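Long-range contacts in group 3 allergen SMIPP-S YvT004A06 (Sarcoptes scabiei type hominis, PDB 3H7T), which adopts the fold of trypsin-like serine proteases but, as an inactivated protease paralogue, probably lacks proteolytic activity, and binds zinc ions in the crystal: residues A[4-9]-A[136-141]; A[18-23]-A[41-46]; A[29-34]-A[105-110]. All coordinates share one frame; numbering follows the deposited sequence.

Interaction 1: residues A[4-9]-A[136-141]; sequences GKKSDI and SGDLME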
loop_
_atom_site.group_PDB
_atom_site.type_symbol
_atom_site.label_atom_id
_atom_site.label_comp_id
_atom_site.label_asym_id
_atom_site.label_seq_id
_atom_site.Cartn_x
_atom_site.Cartn_y
_atom_site.Cartn_z
ATOM N N GLY A 4 6.950 -12.644 6.934
ATOM C CA GLY A 4 6.124 -13.244 5.900
ATOM C C GLY A 4 6.906 -14.349 5.218
ATOM O O GLY A 4 7.834 -14.901 5.796
ATOM N N LYS A 5 6.529 -14.667 3.987
ATOM C CA LYS A 5 7.211 -15.710 3.223
ATOM C C LYS A 5 7.239 -15.353 1.750
ATOM O O LYS A 5 6.479 -14.483 1.305
ATOM C CB LYS A 5 6.564 -17.080 3.453
ATOM C CG LYS A 5 5.069 -17.147 3.198
ATOM C CD LYS A 5 4.608 -18.605 3.168
ATOM C CE LYS A 5 3.137 -18.748 3.534
ATOM N NZ LYS A 5 2.239 -18.230 2.470
ATOM N N LYS A 6 8.121 -16.012 1.001
ATOM C CA LYS A 6 8.246 -15.758 -0.430
ATOM C C LYS A 6 6.935 -16.069 -1.127
ATOM O O LYS A 6 6.315 -17.102 -0.878
ATOM C CB LYS A 6 9.392 -16.570 -1.059
ATOM C CG LYS A 6 9.669 -16.182 -2.513
ATOM C CD LYS A 6 10.313 -17.304 -3.334
ATOM C CE LYS A 6 11.808 -17.377 -3.123
ATOM N NZ LYS A 6 12.496 -18.092 -4.255
ATOM N N SER A 7 6.507 -15.154 -1.985
ATOM C CA SER A 7 5.274 -15.328 -2.717
ATOM C C SER A 7 5.547 -15.464 -4.215
ATOM O O SER A 7 6.677 -15.726 -4.636
ATOM C CB SER A 7 4.335 -14.150 -2.446
ATOM O OG SER A 7 3.018 -14.445 -2.884
ATOM N N ASP A 8 4.495 -15.279 -5.003
ATOM C CA ASP A 8 4.570 -15.298 -6.458
ATOM C C ASP A 8 3.542 -14.305 -6.981
ATOM O O ASP A 8 2.471 -14.145 -6.378
ATOM C CB ASP A 8 4.269 -16.701 -6.985
ATOM C CG ASP A 8 4.508 -16.822 -8.472
ATOM O OD1 ASP A 8 3.538 -16.666 -9.242
ATOM O OD2 ASP A 8 5.668 -17.055 -8.875
ATOM N N ILE A 9 3.856 -13.635 -8.089
ATOM C CA ILE A 9 2.960 -12.609 -8.643
ATOM C C ILE A 9 1.606 -13.191 -9.080
ATOM O O ILE A 9 0.621 -12.458 -9.157
ATOM C CB ILE A 9 3.632 -11.753 -9.770
ATOM C CG1 ILE A 9 2.849 -10.460 -10.050
ATOM C CG2 ILE A 9 3.806 -12.564 -11.060
ATOM C CD1 ILE A 9 2.775 -9.461 -8.876
ATOM N N SER A 136 13.494 -6.295 -0.562
ATOM C CA SER A 136 13.514 -7.697 -0.971
ATOM C C SER A 136 13.481 -7.763 -2.499
ATOM O O SER A 136 12.681 -7.080 -3.122
ATOM C CB SER A 136 12.297 -8.426 -0.392
ATOM O OG SER A 136 12.263 -9.780 -0.805
ATOM N N GLY A 137 14.342 -8.587 -3.102
ATOM C CA GLY A 137 14.293 -8.818 -4.551
ATOM C C GLY A 137 13.044 -9.583 -4.981
ATOM O O GLY A 137 12.542 -9.411 -6.097
ATOM N N ASP A 138 12.539 -10.417 -4.073
ATOM C CA ASP A 138 11.412 -11.302 -4.323
ATOM C C ASP A 138 10.162 -10.749 -3.646
ATOM O O ASP A 138 10.244 -10.176 -2.548
ATOM C CB ASP A 138 11.691 -12.685 -3.725
ATOM C CG ASP A 138 12.905 -13.370 -4.333
ATOM O OD1 ASP A 138 13.111 -13.294 -5.559
ATOM O OD2 ASP A 138 13.642 -14.033 -3.572
ATOM N N LEU A 139 9.018 -10.923 -4.297
ATOM C CA LEU A 139 7.730 -10.572 -3.700
ATOM C C LEU A 139 7.476 -11.462 -2.477
ATOM O O LEU A 139 7.629 -12.689 -2.547
ATOM C CB LEU A 139 6.596 -10.710 -4.730
ATOM C CG LEU A 139 5.166 -10.451 -4.225
ATOM C CD1 LEU A 139 4.973 -8.965 -3.953
ATOM C CD2 LEU A 139 4.131 -10.957 -5.233
ATOM N N MET A 140 7.146 -10.828 -1.350
ATOM C CA MET A 140 6.833 -11.536 -0.108
ATOM C C MET A 140 5.356 -11.356 0.216
ATOM O O MET A 140 4.749 -10.369 -0.202
ATOM C CB MET A 140 7.661 -10.996 1.053
ATOM C CG MET A 140 9.191 -10.971 0.804
ATOM S SD MET A 140 9.891 -12.622 0.612
ATOM C CE MET A 140 9.980 -13.166 2.313
ATOM N N GLU A 141 4.794 -12.286 0.986
ATOM C CA GLU A 141 3.408 -12.160 1.438
ATOM C C GLU A 141 3.282 -12.512 2.914
ATOM O O GLU A 141 4.078 -13.284 3.442
ATOM C CB GLU A 141 2.471 -13.062 0.613
ATOM C CG GLU A 141 2.751 -14.554 0.812
ATOM C CD GLU A 141 1.701 -15.466 0.205
ATOM O OE1 GLU A 141 1.286 -16.413 0.897
ATOM O OE2 GLU A 141 1.288 -15.248 -0.951
HETATM O O HOH W 1 8.593 -14.080 -4.789
#
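Lys5 and Glu141 form a hydrogen-bonded antiparallel pair that adds strand 5-6, near the N terminus, to strand 140-147 in the second, C-terminal sheet of the trypsin-like fold. Their backbones exchange two bonds, Lys5 N to Glu141 O at 2.9 Å and Glu141 N to Lys5 O at 2.8 Å. A third, Ser7 N to Leu139 O at 2.8 Å, extends the pairing past Lys6 and Met140, and a bridging water donates to the carbonyls of both Ser7 and Leu139.

Polar side chains meet at the Glu141 carboxylate, whose two oxygens are divided between partners. The Lys5 chain bends at its last torsion (chi4 71°), turning NZ onto OE1 of Glu141 in a 2.6 Å salt bridge. Ser7 OG approaches OE2 of Glu141 at 2.7 Å; it also hydrogen-bonds Glu12, and its one proton cannot serve both acids at once. The nearby ammonium would probably ease the crowding of these carboxylates.

Van der Waals contacts flank the pairing. Leu139 CD2 packs against the Asp8 carbonyl and crosses the end of Ile9. Met140, folded back at chi2 and chi3, lays CE against the Lys5-Lys6 peptide, 3.6 Å from Lys6 N.

Interaction 2: residues A[18-23]-A[41-46]; sequences VLVDEK and QCVDGT
The CA atoms of Val20 and Val43, 7.3 Å apart, are the nearest pair across the two segments, and each residue begins a type II beta turn, Val20 to Lys23 and Val43 to Thr46, closed by its own backbone hydrogen bond. No hydrogen bond joins the segments; side chains fill the gap between the end of strand 15-20 and the short helix 40-43.

Val20 carries most of the contact by using its two methyls separately. With CG1 anti to the backbone N (chi1 -175°), that branch reaches Thr46 CG2 at 3.8 Å, while CG2 lies 3.8 Å from Cys42 O and 4.0 Å from Val43 CG1. Val43 CG1 thus serves two valines, since Val18 CG1 also comes to 4.2 Å from it; both valines meet Val43 at roughly a right angle. Thr46 makes its nearest approach through its methyl branch.

Cys42 is disulfide-bonded to Cys26 of the adjoining strand, the linkage that in trypsin-like proteases follows directly on the catalytic histidine. Gln41 occupies that histidine position here and hydrogen-bonds Asn85, consistent with an inactivated protease.

Within the N-terminal barrel, strand 51-55 backs the cluster, Ile51 touching Val18, Val43 and Thr46, while strand 87-91 contributes Ile89 against Val18 and Ala87 against Val43.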
loop_
_atom_site.group_PDB
_atom_site.type_symbol
_atom_site.label_atom_id
_atom_site.label_comp_id
_atom_site.label_asym_id
_atom_site.label_seq_id
_atom_site.Cartn_x
_atom_site.Cartn_y
_atom_site.Cartn_z
ATOM N N VAL A 18 6.279 0.530 -7.481
ATOM C CA VAL A 18 6.264 1.948 -7.830
ATOM C C VAL A 18 7.675 2.495 -7.683
ATOM O O VAL A 18 8.150 2.759 -6.576
ATOM C CB VAL A 18 5.248 2.760 -7.000
ATOM C CG1 VAL A 18 5.268 4.242 -7.410
ATOM C CG2 VAL A 18 3.839 2.173 -7.158
ATOM N N LEU A 19 8.346 2.629 -8.822
ATOM C CA LEU A 19 9.719 3.105 -8.858
ATOM C C LEU A 19 9.715 4.618 -8.997
ATOM O O LEU A 19 9.119 5.175 -9.925
ATOM C CB LEU A 19 10.489 2.431 -10.006
ATOM C CG LEU A 19 10.897 0.969 -9.757
ATOM C CD1 LEU A 19 9.739 -0.008 -9.939
ATOM C CD2 LEU A 19 12.081 0.563 -10.635
ATOM N N VAL A 20 10.361 5.278 -8.049
ATOM C CA VAL A 20 10.367 6.728 -7.997
ATOM C C VAL A 20 11.805 7.192 -8.081
ATOM O O VAL A 20 12.645 6.782 -7.280
ATOM C CB VAL A 20 9.701 7.255 -6.705
ATOM C CG1 VAL A 20 9.603 8.762 -6.734
ATOM C CG2 VAL A 20 8.304 6.643 -6.527
ATOM N N ASP A 21 12.074 8.056 -9.058
ATOM C CA ASP A 21 13.425 8.502 -9.353
ATOM C C ASP A 21 14.104 9.121 -8.132
ATOM O O ASP A 21 13.601 10.090 -7.556
ATOM C CB ASP A 21 13.408 9.480 -10.531
ATOM C CG ASP A 21 14.724 9.517 -11.274
ATOM O OD1 ASP A 21 15.768 9.301 -10.632
ATOM O OD2 ASP A 21 14.716 9.768 -12.500
ATOM N N GLU A 22 15.233 8.520 -7.744
ATOM C CA GLU A 22 16.070 8.945 -6.604
ATOM C C GLU A 22 15.344 8.990 -5.248
ATOM O O GLU A 22 15.806 9.635 -4.297
ATOM C CB GLU A 22 16.780 10.276 -6.905
ATOM N N LYS A 23 14.222 8.275 -5.161
ATOM C CA LYS A 23 13.412 8.227 -3.951
ATOM C C LYS A 23 13.140 6.769 -3.539
ATOM O O LYS A 23 13.382 5.853 -4.331
ATOM C CB LYS A 23 12.095 8.979 -4.184
ATOM C CG LYS A 23 12.248 10.497 -4.377
ATOM C CD LYS A 23 12.240 11.237 -3.049
ATOM N N GLN A 41 2.826 9.193 0.691
ATOM C CA GLN A 41 4.220 9.376 1.127
ATOM C C GLN A 41 5.254 8.959 0.079
ATOM O O GLN A 41 6.423 9.330 0.175
ATOM C CB GLN A 41 4.489 8.616 2.438
ATOM C CG GLN A 41 4.576 7.085 2.270
ATOM C CD GLN A 41 4.700 6.357 3.594
ATOM O OE1 GLN A 41 3.717 5.817 4.101
ATOM N NE2 GLN A 41 5.910 6.355 4.178
ATOM N N CYS A 42 4.820 8.171 -0.897
ATOM C CA CYS A 42 5.694 7.643 -1.936
ATOM C C CYS A 42 5.962 8.646 -3.044
ATOM O O CYS A 42 7.054 8.672 -3.603
ATOM C CB CYS A 42 5.067 6.393 -2.558
ATOM S SG CYS A 42 4.766 5.059 -1.377
ATOM N N VAL A 43 4.960 9.458 -3.367
ATOM C CA VAL A 43 4.980 10.224 -4.615
ATOM C C VAL A 43 4.578 11.697 -4.473
ATOM O O VAL A 43 4.547 12.431 -5.465
ATOM C CB VAL A 43 4.102 9.541 -5.703
ATOM C CG1 VAL A 43 4.663 8.151 -6.075
ATOM C CG2 VAL A 43 2.640 9.444 -5.246
ATOM N N ASP A 44 4.276 12.115 -3.245
ATOM C CA ASP A 44 3.898 13.498 -2.946
ATOM C C ASP A 44 4.956 14.491 -3.429
ATOM O O ASP A 44 6.102 14.447 -2.988
ATOM C CB ASP A 44 3.673 13.670 -1.441
ATOM C CG ASP A 44 3.156 15.051 -1.074
ATOM O OD1 ASP A 44 2.450 15.672 -1.896
ATOM O OD2 ASP A 44 3.445 15.510 0.049
ATOM N N GLY A 45 4.551 15.372 -4.342
ATOM C CA GLY A 45 5.424 16.417 -4.876
ATOM C C GLY A 45 6.417 15.929 -5.917
ATOM O O GLY A 45 7.377 16.628 -6.230
ATOM N N THR A 46 6.178 14.734 -6.456
ATOM C CA THR A 46 7.045 14.139 -7.470
ATOM C C THR A 46 6.379 14.184 -8.841
ATOM O O THR A 46 5.218 13.788 -8.999
ATOM C CB THR A 46 7.438 12.679 -7.102
ATOM O OG1 THR A 46 8.168 12.678 -5.869
ATOM C CG2 THR A 46 8.311 12.049 -8.181
#

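Interaction 3: residues A[29-34]-A[105-110]; sequences SILTAN and IELPSL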
loop_
_atom_site.group_PDB
_atom_site.type_symbol
_atom_site.label_atom_id
_atom_site.label_comp_id
_atom_site.label_asym_id
_atom_site.label_seq_id
_atom_site.Cartn_x
_atom_site.Cartn_y
_atom_site.Cartn_z
ATOM N N SER A 29 -1.132 -1.161 -6.211
ATOM C CA SER A 29 -2.123 -2.150 -6.611
ATOM C C SER A 29 -2.901 -1.673 -7.852
ATOM O O SER A 29 -3.189 -0.479 -7.980
ATOM C CB SER A 29 -3.070 -2.434 -5.434
ATOM O OG SER A 29 -3.493 -3.788 -5.451
ATOM N N ILE A 30 -3.219 -2.608 -8.753
ATOM C CA ILE A 30 -4.001 -2.335 -9.959
ATOM C C ILE A 30 -5.480 -2.138 -9.636
ATOM O O ILE A 30 -6.154 -3.077 -9.200
ATOM C CB ILE A 30 -3.962 -3.511 -10.999
ATOM C CG1 ILE A 30 -2.559 -4.132 -11.144
ATOM C CG2 ILE A 30 -4.584 -3.065 -12.331
ATOM C CD1 ILE A 30 -1.688 -3.543 -12.200
ATOM N N LEU A 31 -5.987 -0.938 -9.897
ATOM C CA LEU A 31 -7.430 -0.689 -9.821
ATOM C C LEU A 31 -8.127 -0.893 -11.175
ATOM O O LEU A 31 -9.177 -1.549 -11.255
ATOM C CB LEU A 31 -7.709 0.705 -9.242
ATOM C CG LEU A 31 -7.264 0.896 -7.785
ATOM C CD1 LEU A 31 -7.655 2.271 -7.271
ATOM C CD2 LEU A 31 -7.811 -0.201 -6.869
ATOM N N THR A 32 -7.542 -0.322 -12.227
ATOM C CA THR A 32 -7.992 -0.532 -13.611
ATOM C C THR A 32 -6.767 -0.564 -14.512
ATOM O O THR A 32 -5.645 -0.346 -14.046
ATOM C CB THR A 32 -8.954 0.585 -14.129
ATOM O OG1 THR A 32 -8.226 1.802 -14.342
ATOM C CG2 THR A 32 -10.115 0.841 -13.165
ATOM N N ALA A 33 -6.984 -0.798 -15.805
ATOM C CA ALA A 33 -5.900 -0.839 -16.782
ATOM C C ALA A 33 -5.124 0.478 -16.862
ATOM O O ALA A 33 -4.009 0.519 -17.376
ATOM C CB ALA A 33 -6.443 -1.225 -18.156
ATOM N N ASN A 34 -5.720 1.545 -16.346
ATOM C CA ASN A 34 -5.139 2.884 -16.409
ATOM C C ASN A 34 -4.766 3.474 -15.047
ATOM O O ASN A 34 -4.047 4.474 -14.981
ATOM C CB ASN A 34 -6.106 3.823 -17.141
ATOM C CG ASN A 34 -6.460 3.319 -18.528
ATOM O OD1 ASN A 34 -5.634 3.349 -19.445
ATOM N ND2 ASN A 34 -7.687 2.837 -18.684
ATOM N N ILE A 105 -7.670 -5.370 -8.843
ATOM C CA ILE A 105 -8.293 -5.707 -7.567
ATOM C C ILE A 105 -9.499 -4.795 -7.360
ATOM O O ILE A 105 -9.404 -3.588 -7.574
ATOM C CB ILE A 105 -7.292 -5.560 -6.366
ATOM C CG1 ILE A 105 -7.904 -6.074 -5.055
ATOM C CG2 ILE A 105 -6.831 -4.111 -6.191
ATOM C CD1 ILE A 105 -7.739 -7.565 -4.823
ATOM N N GLU A 106 -10.622 -5.373 -6.940
ATOM C CA GLU A 106 -11.859 -4.608 -6.731
ATOM C C GLU A 106 -11.803 -3.744 -5.474
ATOM O O GLU A 106 -11.151 -4.096 -4.493
ATOM C CB GLU A 106 -13.082 -5.538 -6.675
ATOM C CG GLU A 106 -13.389 -6.283 -7.977
ATOM C CD GLU A 106 -13.606 -5.358 -9.167
ATOM O OE1 GLU A 106 -14.425 -4.420 -9.059
ATOM O OE2 GLU A 106 -12.958 -5.578 -10.215
ATOM N N LEU A 107 -12.488 -2.607 -5.510
ATOM C CA LEU A 107 -12.614 -1.756 -4.328
ATOM C C LEU A 107 -13.635 -2.336 -3.343
ATOM O O LEU A 107 -14.538 -3.059 -3.754
ATOM C CB LEU A 107 -12.973 -0.321 -4.734
ATOM C CG LEU A 107 -11.885 0.454 -5.491
ATOM C CD1 LEU A 107 -12.419 1.778 -6.063
ATOM C CD2 LEU A 107 -10.691 0.713 -4.571
ATOM N N PRO A 108 -13.484 -2.038 -2.035
ATOM C CA PRO A 108 -14.424 -2.517 -1.032
ATOM C C PRO A 108 -15.680 -1.640 -1.018
ATOM O O PRO A 108 -15.684 -0.577 -1.635
ATOM C CB PRO A 108 -13.655 -2.296 0.267
ATOM C CG PRO A 108 -12.892 -1.053 0.009
ATOM C CD PRO A 108 -12.442 -1.184 -1.430
ATOM N N SER A 109 -16.704 -2.070 -0.285
ATOM C CA SER A 109 -17.915 -1.274 -0.068
ATOM C C SER A 109 -17.606 -0.043 0.787
ATOM O O SER A 109 -16.585 -0.000 1.503
ATOM C CB SER A 109 -18.993 -2.125 0.603
ATOM O OG SER A 109 -18.527 -2.630 1.844
ATOM N N LEU A 110 -18.481 0.957 0.707
ATOM C CA LEU A 110 -18.264 2.223 1.392
ATOM C C LEU A 110 -18.051 2.030 2.885
ATOM O O LEU A 110 -18.803 1.307 3.541
ATOM C CB LEU A 110 -19.428 3.190 1.148
ATOM C CG LEU A 110 -19.368 4.533 1.889
ATOM C CD1 LEU A 110 -18.266 5.443 1.339
ATOM C CD2 LEU A 110 -20.719 5.226 1.825
HETATM O O HOH W 2 -10.745 -2.074 -9.106
#
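The flat groups that meet between Ile30 and Ile105 are peptide units, since neither segment brings an aromatic ring to the contact. The carbonyl of Ile30 takes the N-H of Ile105 end on: N to O is 2.8 Å, the angle at the hydrogen 174° and the C=O...N angle 167°. The CG2 methyl of Ile105 sits beyond the oxygen and well out of the carbonyl plane, 3.3 Å from Ile30 O, so the residue that donates also packs beside the acceptor.

This bond ties strand 26-30, in the N-terminal barrel of the chymotrypsin-like fold, to the long connection that leads from strand 87-91 to strand 119-124 in the C-terminal sheet. Just past the bond, Leu31 and Thr32 both face Phe35 in a classic beta bulge, and Thr32 OG1 accepts from Asn34 N in an ST turn. A water donates to the carbonyls of Leu31 and Ile105, spanning the segments beyond the direct bond.

Around this polar join the side chains are mainly apolar. Leu31 CD2 lies 4.1 Å from Ile105 CG2, and Leu31 meets Leu107 at about a right angle, CD2 to CD2 at 3.8 Å. Ile224 of helix 221-228 touches both leucines, and Leu196 of strand 195-200 packs on Leu31 and Ile105, so elements of the C-terminal half close over the contact. Ile105 holds CG2 between its backbone N and carbonyl carbon, with CG1 anti to N (chi1 -173°), which sets CG2 3.4 Å from Ser29 OG.

In the fold
Interactions 2 and 3 are buried and both reach the N-terminal barrel, through neighbouring strands 15-20 and 26-30, yet their centres lie about 21 Å apart. Interaction 2 stays within that barrel and is wholly van der Waals in character. Interaction 3 joins it to the connection between the two halves, combining one direct backbone bond and a water bridge with leucine and isoleucine packing. Interaction 1 lies nearer the surface, in the C-terminal sheet, and relies on strand pairing, a salt bridge and a shared hydroxyl. Because strand 5-6 precedes strand 15-20 in the chain, interactions 1 and 2 place successive N-terminal strands in different sheets.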